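PDB 3LNL: GTP cyclohydrolase 1 type 2 homolog from Staphylococcus aureus subsp. aureus, which is of unknown function but belongs to the NIF3 family and forms a toroidal homohexamer whose subunits each carry a dinuclear zinc centre. Local coordinates for residues 33-38 with 95-99. The protein carries 2 engineered substitutions. Numbering follows the deposited sequence.
Sequences IGDEDV and DINLI. Engineered in segment 33-38: E36 (natural residue Gly).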
ATOM      1  N   ILE B  33     -19.900 -25.083  -3.425  1.00 12.19           N
ATOM      2  CA  ILE B  33     -21.262 -25.202  -2.984  1.00 12.30           C
ATOM      3  C   ILE B  33     -21.534 -26.684  -2.858  1.00 12.70           C
ATOM      4  O   ILE B  33     -21.485 -27.397  -3.861  1.00 12.37           O
ATOM      5  CB  ILE B  33     -22.300 -24.603  -3.968  1.00 12.51           C
ATOM      6  CG1 ILE B  33     -22.106 -23.116  -4.173  1.00 13.45           C
ATOM      7  CG2 ILE B  33     -23.752 -24.849  -3.392  1.00 10.88           C
ATOM      8  CD1 ILE B  33     -22.750 -22.514  -5.402  1.00 13.38           C
ATOM      9  N   GLY B  34     -21.853 -27.136  -1.646  1.00 11.44           N
ATOM     10  CA  GLY B  34     -22.263 -28.507  -1.451  1.00 12.04           C
ATOM     11  C   GLY B  34     -21.935 -29.102  -0.094  1.00 12.20           C
ATOM     12  O   GLY B  34     -21.726 -28.402   0.886  1.00 11.99           O
ATOM     13  N   ASP B  35     -21.880 -30.430  -0.065  1.00 12.59           N
ATOM     14  CA  ASP B  35     -21.750 -31.210   1.148  1.00 12.54           C
ATOM     15  C   ASP B  35     -20.781 -32.368   0.881  1.00 13.31           C
ATOM     16  O   ASP B  35     -21.062 -33.241   0.053  1.00 13.18           O
ATOM     17  CB  ASP B  35     -23.122 -31.763   1.501  1.00 12.30           C
ATOM     18  CG  ASP B  35     -23.139 -32.483   2.807  1.00 12.13           C
ATOM     19  OD1 ASP B  35     -22.073 -32.862   3.332  1.00 16.21           O
ATOM     20  OD2 ASP B  35     -24.243 -32.564   3.376  1.00 14.52           O
ATOM     21  N   GLU B  36     -19.647 -32.363   1.574  1.00 14.52           N
ATOM     22  CA  GLU B  36     -18.587 -33.389   1.416  1.00 15.67           C
ATOM     23  C   GLU B  36     -19.096 -34.818   1.658  1.00 14.98           C
ATOM     24  O   GLU B  36     -18.564 -35.795   1.102  1.00 14.73           O
ATOM     25  CB  GLU B  36     -17.468 -33.103   2.440  1.00 17.62           C
ATOM     26  CG  GLU B  36     -16.786 -31.717   2.249  1.00 21.75           C
ATOM     27  CD  GLU B  36     -15.527 -31.750   1.425  1.00 28.70           C
ATOM     28  OE1 GLU B  36     -15.089 -32.823   0.959  1.00 33.39           O
ATOM     29  OE2 GLU B  36     -14.925 -30.675   1.245  1.00 36.18           O
ATOM     30  N   ASP B  37     -20.153 -34.910   2.464  0.60 15.20           N
ATOM     31  CA  ASP B  37     -20.661 -36.168   2.940  0.60 16.21           C
ATOM     32  C   ASP B  37     -21.580 -36.841   1.927  0.60 16.03           C
ATOM     33  O   ASP B  37     -21.904 -38.025   2.071  0.60 16.60           O
ATOM     34  CB  ASP B  37     -21.413 -35.953   4.280  0.60 17.00           C
ATOM     35  CG  ASP B  37     -20.609 -35.111   5.297  0.60 21.43           C
ATOM     36  OD1 ASP B  37     -19.366 -35.349   5.455  0.60 20.66           O
ATOM     37  OD2 ASP B  37     -21.231 -34.176   5.904  0.60 24.20           O
ATOM     38  N   VAL B  38     -22.011 -36.102   0.907  1.00 15.24           N
ATOM     39  CA  VAL B  38     -23.039 -36.570  -0.000  1.00 15.73           C
ATOM     40  C   VAL B  38     -22.488 -37.514  -1.059  1.00 14.67           C
ATOM     41  O   VAL B  38     -21.427 -37.306  -1.576  1.00 12.49           O
ATOM     42  CB  VAL B  38     -23.828 -35.355  -0.650  1.00 16.92           C
ATOM     43  CG1 VAL B  38     -24.532 -35.773  -1.905  1.00 19.73           C
ATOM     44  CG2 VAL B  38     -24.862 -34.851   0.404  1.00 17.63           C
ATOM     45  N   ASP B  95     -29.893 -29.913  -3.971  1.00 15.68           N
ATOM     46  CA  ASP B  95     -28.772 -30.704  -3.461  1.00 16.24           C
ATOM     47  C   ASP B  95     -27.753 -31.055  -4.554  1.00 15.21           C
ATOM     48  O   ASP B  95     -27.288 -32.185  -4.651  1.00 15.00           O
ATOM     49  CB  ASP B  95     -29.305 -31.956  -2.766  1.00 17.22           C
ATOM     50  CG  ASP B  95     -30.083 -31.606  -1.496  1.00 19.23           C
ATOM     51  OD1 ASP B  95     -31.284 -31.767  -1.502  1.00 25.67           O
ATOM     52  OD2 ASP B  95     -29.482 -31.117  -0.533  1.00 23.56           O
ATOM     53  N   ILE B  96     -27.419 -30.054  -5.375  1.00 14.42           N
ATOM     54  CA  ILE B  96     -26.381 -30.176  -6.352  1.00 13.15           C
ATOM     55  C   ILE B  96     -25.107 -29.544  -5.785  1.00 13.71           C
ATOM     56  O   ILE B  96     -25.103 -28.433  -5.199  1.00 13.88           O
ATOM     57  CB  ILE B  96     -26.725 -29.468  -7.677  1.00 14.26           C
ATOM     58  CG1 ILE B  96     -28.133 -29.830  -8.184  1.00 16.83           C
ATOM     59  CG2 ILE B  96     -25.641 -29.781  -8.729  1.00 11.45           C
ATOM     60  CD1 ILE B  96     -28.310 -31.193  -8.704  1.00 17.38           C
ATOM     61  N   ASN B  97     -24.022 -30.279  -5.938  1.00 12.91           N
ATOM     62  CA  ASN B  97     -22.729 -29.863  -5.512  1.00 12.22           C
ATOM     63  C   ASN B  97     -21.939 -29.283  -6.691  1.00 11.68           C
ATOM     64  O   ASN B  97     -21.945 -29.849  -7.781  1.00 13.04           O
ATOM     65  CB  ASN B  97     -21.967 -31.073  -4.965  1.00 12.26           C
ATOM     66  CG  ASN B  97     -22.737 -31.826  -3.937  1.00 14.35           C
ATOM     67  OD1 ASN B  97     -22.836 -31.378  -2.803  1.00 14.73           O
ATOM     68  ND2 ASN B  97     -23.294 -32.984  -4.321  1.00 10.98           N
ATOM     69  N   LEU B  98     -21.207 -28.204  -6.439  1.00 10.70           N
ATOM     70  CA  LEU B  98     -20.464 -27.486  -7.457  1.00 11.48           C
ATOM     71  C   LEU B  98     -19.018 -27.365  -7.009  1.00 11.26           C
ATOM     72  O   LEU B  98     -18.738 -26.743  -5.984  1.00 11.57           O
ATOM     73  CB  LEU B  98     -21.058 -26.076  -7.706  1.00 11.07           C
ATOM     74  CG  LEU B  98     -20.246 -25.229  -8.720  1.00 14.67           C
ATOM     75  CD1 LEU B  98     -20.222 -25.921 -10.147  1.00 13.09           C
ATOM     76  CD2 LEU B  98     -20.740 -23.789  -8.822  1.00 15.13           C
ATOM     77  N   ILE B  99     -18.124 -27.913  -7.813  1.00 10.33           N
ATOM     78  CA  ILE B  99     -16.680 -27.814  -7.589  1.00 11.94           C
ATOM     79  C   ILE B  99     -16.066 -26.986  -8.724  1.00 11.82           C
ATOM     80  O   ILE B  99     -16.439 -27.153  -9.880  1.00 13.03           O
ATOM     81  CB  ILE B  99     -16.045 -29.251  -7.632  1.00 12.03           C
ATOM     82  CG1 ILE B  99     -16.596 -30.105  -6.465  1.00 11.79           C
ATOM     83  CG2 ILE B  99     -14.479 -29.197  -7.718  1.00 11.58           C
ATOM     84  CD1 ILE B  99     -16.407 -31.697  -6.685  1.00  8.58           C
TER
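I33 and L98 form an antiparallel hydrogen-bonded pair: L98 N donates to I33 O at 2.7 Å, nearly straight at the hydrogen (167°), and I33 N returns a longer bond of 3.3 Å to L98 O. The CA of N97 adds a CH...O contact to the same I33 O. On one face of the sheet the side chains cross at an angle; with L98 CG anti to the backbone N (chi1 176°), CD2 lies 4.2 Å from I33 CD1, while I88, L91 and I92 of helix 83-93 pack on I33. At the backbone angles of G34 a beta carbon would press on I33 O and run into N97 OD1; with none there, G34 CA lies 3.2 Å from that OD1. Within the chain, strand 30-32 is outermost in a five-stranded mixed sheet of the NIF3 fold, antiparallel to strand 97-100; I33 and G34 also pair in a parallel ladder with a strand of a second subunit, extending the sheet across the interface. D35 N donates to N97 OD1 (3.1 Å), tilted 20° from the amide's carbonyl plane. N97 ND2 bonds to N63 O, which should restrict the amide's rotation. D35 OD1 accepts from D37 N, above the carboxylate plane, in an Asx turn. The type I turn D35-V38, closed by V38 N to D35 O, brings V38 back, its CG1 3.9 Å from N97 ND2.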